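Local coordinates for protein 2-(hydroxymethyl)glutarate dehydrogenase (Eubacterium barkeri, PDB 3CKY) that catalyses the NADH-dependent reduction of 2-formylglutarate to (S)-2-hydroxymethylglutarate, a step in the fermentation of nicotinate, at residues A[18-22]-A[131-136]; A[143-147]-A[160-164]. One frame throughout, in Å; residues are numbered along the deposited sequence.

Contact 1 of 2, residues A[18-22]-A[131-136]; sequences PMAIN and AEAGTL
Pro18 and Asn22, one turn apart on helix 16-25, face the C-terminal end of helix 127-133. Helix 16-25 is the first helix of the Rossmann fold, and residues 18-22 belong to the NAD(+)-binding stretch inferred by similarity. The proline ring lies against Ala131 CB and the backbone of Ala131 and Glu132. Its CG meets Ala131 CB at 3.6 Å, and its CB rests 3.7 Å from Glu132 CA. The Glu132 side chain starts away from helix 16-25, so mainly its CG adds to this apolar patch.

Asn22 makes the polar half. Its CG stands beside the backbone N and anti to the carbonyl carbon (chi1 -75°), which carries the amide to the last turn of helix 127-133. That turn closes in a Schellman motif, with Gly134 at positive phi as the C' residue. Asn22 ND2 donates to Glu132 O over 3.3 Å. The acceptor lies in the amide plane, but the donor sits above the carbonyl plane. Asn22 OD1 accepts from Lys25 NZ on the same helix, so both ends of the amide are engaged.

Two waters fill in the seam. Water 1 sits within hydrogen-bonding distance of Pro18 O and Glu132 O. Water 2 accepts from Asn22 ND2 at 2.7 Å and donates to Ala131 O at 2.6 Å.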
loop_
_atom_site.group_PDB
_atom_site.type_symbol
_atom_site.label_atom_id
_atom_site.label_comp_id
_atom_site.label_asym_id
_atom_site.label_seq_id
_atom_site.Cartn_x
_atom_site.Cartn_y
_atom_site.Cartn_z
ATOM N N PRO A 18 26.352 -8.323 -30.006
ATOM C CA PRO A 18 25.764 -9.261 -30.984
ATOM C C PRO A 18 24.855 -8.614 -32.038
ATOM O O PRO A 18 24.795 -9.096 -33.171
ATOM C CB PRO A 18 24.957 -10.232 -30.105
ATOM C CG PRO A 18 24.734 -9.522 -28.832
ATOM C CD PRO A 18 25.948 -8.665 -28.631
ATOM N N MET A 19 24.158 -7.540 -31.665
ATOM C CA MET A 19 23.324 -6.792 -32.608
ATOM C C MET A 19 24.180 -6.216 -33.724
ATOM O O MET A 19 23.852 -6.353 -34.900
ATOM C CB MET A 19 22.586 -5.653 -31.904
ATOM C CG MET A 19 21.508 -6.099 -30.930
ATOM S SD MET A 19 20.524 -4.735 -30.270
ATOM C CE MET A 19 21.667 -3.380 -30.183
ATOM N N ALA A 20 25.283 -5.575 -33.344
ATOM C CA ALA A 20 26.228 -5.003 -34.313
ATOM C C ALA A 20 26.789 -6.073 -35.243
ATOM O O ALA A 20 26.899 -5.857 -36.445
ATOM C CB ALA A 20 27.371 -4.274 -33.592
ATOM N N ILE A 21 27.141 -7.222 -34.674
ATOM C CA ILE A 21 27.681 -8.347 -35.442
ATOM C C ILE A 21 26.675 -8.891 -36.455
ATOM O O ILE A 21 27.039 -9.165 -37.598
ATOM C CB ILE A 21 28.146 -9.491 -34.513
ATOM C CG1 ILE A 21 29.418 -9.073 -33.772
ATOM C CG2 ILE A 21 28.398 -10.770 -35.305
ATOM C CD1 ILE A 21 29.836 -10.047 -32.697
ATOM N N ASN A 22 25.420 -9.044 -36.039
ATOM C CA ASN A 22 24.363 -9.491 -36.950
ATOM C C ASN A 22 24.164 -8.517 -38.108
ATOM O O ASN A 22 23.936 -8.935 -39.242
ATOM C CB ASN A 22 23.041 -9.704 -36.200
ATOM C CG ASN A 22 23.039 -10.974 -35.370
ATOM O OD1 ASN A 22 23.747 -11.930 -35.684
ATOM N ND2 ASN A 22 22.237 -10.993 -34.313
ATOM N N ALA A 131 19.678 -11.849 -28.599
ATOM C CA ALA A 131 20.491 -10.847 -29.276
ATOM C C ALA A 131 21.467 -11.517 -30.247
ATOM O O ALA A 131 21.633 -11.074 -31.386
ATOM C CB ALA A 131 21.242 -10.004 -28.257
ATOM N N GLU A 132 22.106 -12.583 -29.776
ATOM C CA GLU A 132 23.042 -13.363 -30.584
ATOM C C GLU A 132 22.354 -14.012 -31.781
ATOM O O GLU A 132 22.832 -13.908 -32.906
ATOM C CB GLU A 132 23.706 -14.445 -29.729
ATOM C CG GLU A 132 24.719 -13.904 -28.727
ATOM C CD GLU A 132 25.153 -14.938 -27.699
ATOM O OE1 GLU A 132 25.797 -14.543 -26.705
ATOM O OE2 GLU A 132 24.856 -16.140 -27.875
ATOM N N ALA A 133 21.216 -14.655 -31.530
ATOM C CA ALA A 133 20.462 -15.346 -32.581
ATOM C C ALA A 133 19.705 -14.399 -33.517
ATOM O O ALA A 133 19.184 -14.836 -34.538
ATOM C CB ALA A 133 19.486 -16.341 -31.962
ATOM N N GLY A 134 19.626 -13.115 -33.169
ATOM C CA GLY A 134 18.863 -12.150 -33.956
ATOM C C GLY A 134 17.358 -12.367 -33.871
ATOM O O GLY A 134 16.627 -12.055 -34.816
ATOM N N THR A 135 16.901 -12.897 -32.737
ATOM C CA THR A 135 15.495 -13.268 -32.555
ATOM C C THR A 135 14.782 -12.415 -31.508
ATOM O O THR A 135 13.683 -12.762 -31.063
ATOM C CB THR A 135 15.370 -14.755 -32.166
ATOM O OG1 THR A 135 16.061 -14.999 -30.931
ATOM C CG2 THR A 135 15.948 -15.629 -33.264
ATOM N N LEU A 136 15.401 -11.293 -31.134
ATOM C CA LEU A 136 14.827 -10.368 -30.158
ATOM C C LEU A 136 13.422 -9.919 -30.544
ATOM O O LEU A 136 13.134 -9.699 -31.725
ATOM C CB LEU A 136 15.707 -9.115 -30.023
ATOM C CG LEU A 136 17.046 -9.257 -29.309
ATOM C CD1 LEU A 136 17.822 -7.955 -29.441
ATOM C CD2 LEU A 136 16.856 -9.641 -27.849
HETATM O O HOH W 1 25.453 -12.002 -33.495
HETATM O O HOH W 2 20.577 -9.306 -33.029
#

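Contact 2 of 2, residues A[143-147]-A[160-164]; sequences SEAVF and DIYHV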
loop_
_atom_site.group_PDB
_atom_site.type_symbol
_atom_site.label_atom_id
_atom_site.label_comp_id
_atom_site.label_asym_id
_atom_site.label_seq_id
_atom_site.Cartn_x
_atom_site.Cartn_y
_atom_site.Cartn_z
ATOM N N SER A 143 6.271 7.217 -35.192
ATOM C CA SER A 143 5.338 7.506 -36.281
ATOM C C SER A 143 5.360 6.338 -37.262
ATOM O O SER A 143 6.298 5.539 -37.270
ATOM C CB SER A 143 5.710 8.809 -36.999
ATOM O OG SER A 143 6.874 8.645 -37.785
ATOM N N GLU A 144 4.327 6.239 -38.088
ATOM C CA GLU A 144 4.281 5.204 -39.117
ATOM C C GLU A 144 5.456 5.339 -40.082
ATOM O O GLU A 144 6.121 4.353 -40.394
ATOM C CB GLU A 144 2.955 5.265 -39.886
ATOM C CG GLU A 144 2.757 4.132 -40.892
ATOM C CD GLU A 144 3.008 2.754 -40.295
ATOM O OE1 GLU A 144 2.499 2.473 -39.191
ATOM O OE2 GLU A 144 3.723 1.952 -40.932
ATOM N N ALA A 145 5.711 6.567 -40.528
ATOM C CA ALA A 145 6.802 6.861 -41.457
ATOM C C ALA A 145 8.159 6.436 -40.904
ATOM O O ALA A 145 8.960 5.838 -41.615
ATOM C CB ALA A 145 6.817 8.349 -41.791
ATOM N N VAL A 146 8.410 6.749 -39.635
ATOM C CA VAL A 146 9.685 6.435 -38.997
ATOM C C VAL A 146 9.831 4.930 -38.730
ATOM O O VAL A 146 10.934 4.383 -38.829
ATOM C CB VAL A 146 9.870 7.233 -37.674
ATOM C CG1 VAL A 146 11.105 6.762 -36.918
ATOM C CG2 VAL A 146 9.960 8.731 -37.961
ATOM N N PHE A 147 8.732 4.259 -38.390
ATOM C CA PHE A 147 8.768 2.806 -38.209
ATOM C C PHE A 147 9.152 2.095 -39.501
ATOM O O PHE A 147 10.015 1.215 -39.479
ATOM C CB PHE A 147 7.433 2.256 -37.706
ATOM C CG PHE A 147 7.420 0.756 -37.572
ATOM C CD1 PHE A 147 8.025 0.136 -36.481
ATOM C CD2 PHE A 147 6.826 -0.040 -38.544
ATOM C CE1 PHE A 147 8.027 -1.253 -36.355
ATOM C CE2 PHE A 147 6.820 -1.431 -38.423
ATOM C CZ PHE A 147 7.419 -2.036 -37.322
ATOM N N ASP A 160 10.388 -10.766 -33.969
ATOM C CA ASP A 160 9.074 -10.126 -33.835
ATOM C C ASP A 160 9.228 -8.636 -33.559
ATOM O O ASP A 160 9.541 -8.222 -32.432
ATOM C CB ASP A 160 8.254 -10.786 -32.731
ATOM C CG ASP A 160 7.824 -12.202 -33.084
ATOM O OD1 ASP A 160 7.900 -12.564 -34.272
ATOM O OD2 ASP A 160 7.403 -12.950 -32.172
ATOM N N ILE A 161 9.029 -7.836 -34.607
ATOM C CA ILE A 161 9.148 -6.385 -34.511
ATOM C C ILE A 161 7.748 -5.784 -34.449
ATOM O O ILE A 161 6.995 -5.846 -35.425
ATOM C CB ILE A 161 9.899 -5.793 -35.727
ATOM C CG1 ILE A 161 11.221 -6.542 -35.981
ATOM C CG2 ILE A 161 10.147 -4.280 -35.525
ATOM C CD1 ILE A 161 12.124 -6.652 -34.775
ATOM N N TYR A 162 7.398 -5.214 -33.302
ATOM C CA TYR A 162 6.073 -4.643 -33.097
ATOM C C TYR A 162 6.094 -3.122 -33.176
ATOM O O TYR A 162 6.910 -2.460 -32.507
ATOM C CB TYR A 162 5.526 -5.043 -31.739
ATOM C CG TYR A 162 5.186 -6.501 -31.618
ATOM C CD1 TYR A 162 3.937 -6.974 -32.006
ATOM C CD2 TYR A 162 6.103 -7.410 -31.093
ATOM C CE1 TYR A 162 3.613 -8.312 -31.882
ATOM C CE2 TYR A 162 5.788 -8.754 -30.960
ATOM C CZ TYR A 162 4.546 -9.201 -31.360
ATOM O OH TYR A 162 4.208 -10.538 -31.238
ATOM N N HIS A 163 5.203 -2.580 -34.009
ATOM C CA HIS A 163 4.899 -1.165 -33.993
ATOM C C HIS A 163 3.734 -0.991 -33.021
ATOM O O HIS A 163 2.574 -1.112 -33.396
ATOM C CB HIS A 163 4.564 -0.666 -35.399
ATOM C CG HIS A 163 4.317 0.805 -35.468
ATOM N ND1 HIS A 163 4.884 1.694 -34.583
ATOM C CD2 HIS A 163 3.576 1.545 -36.324
ATOM C CE1 HIS A 163 4.491 2.919 -34.881
ATOM N NE2 HIS A 163 3.700 2.856 -35.936
ATOM N N VAL A 164 4.062 -0.724 -31.760
ATOM C CA VAL A 164 3.085 -0.797 -30.671
ATOM C C VAL A 164 2.292 0.491 -30.501
ATOM O O VAL A 164 1.251 0.499 -29.842
ATOM C CB VAL A 164 3.759 -1.178 -29.316
ATOM C CG1 VAL A 164 4.506 -2.498 -29.452
ATOM C CG2 VAL A 164 4.708 -0.074 -28.842
#
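Phe147 and His163 both place CG anti to the backbone N, with chi1 177° and -177°. Each side chain therefore reaches out toward the other's backbone, and the two slide past each other in opposite directions. The result is an offset stack. The ring planes are 11° apart and the centroids 4.6 Å apart. The offset places the CB of each residue over the partner's ring. His163 CB sits 3.5 Å from the centroid of the Phe147 ring, almost on the ring normal. Phe147 CB lies over the His163 ring in the same way, 4.0 Å from its centroid. These are two reciprocal CH-pi contacts, and they cover one face of each ring.

Ile161, two residues back on the strand, adds a branch. Its CG2 approaches Phe147 CE1 obliquely at 3.8 Å. The end of its side chain leads away from 143-147; Ile161 also packs on Leu154 and Ser155 of helix 144-157.

Glu144 comes to the edge of the imidazole. Its chain bends at chi2 and brings OE1 to 3.2 Å from His163 CD2, near the ring plane. OE1 is also 3.5 Å from His163 NE2, but the angle is poor and no hydrogen bond forms. The carboxylate probably still favours positive charge on the ring. Ser143 is the N-cap of the helix, and its OG accepts from Val146 N at 3.1 Å.

Tyr162 points away from the helix, and its OH hydrogen-bonds Lys211 and Glu207 of the second subunit. The contact lies at the surface, within the beta-alpha-beta unit of strand 136-141, helix 144-157 and strand 158-165. Phe147 also packs on Val140 of the neighbouring strand 136-141.

How the contacts relate
From the N terminus, the chain enters contact 1 on helix 16-25, just after the first strand, 6-10. It then builds most of the Rossmann sheet before helix 127-133 returns to close this long loop of 108 residues. Contact 2 opens only afterwards and closes a short loop of 12 residues, mostly helix 144-157. The two are in series and neither nest nor cross. Their centres are 19 Å apart. Strand 136-141 leads from one to the other, and Leu136 pairs through its backbone with Lys159. Contact 1 ties the first helix to helix 127-133, near the end of the Rossmann part, while contact 2 fastens a helix to strand 158-165, at one sheet edge within this chain.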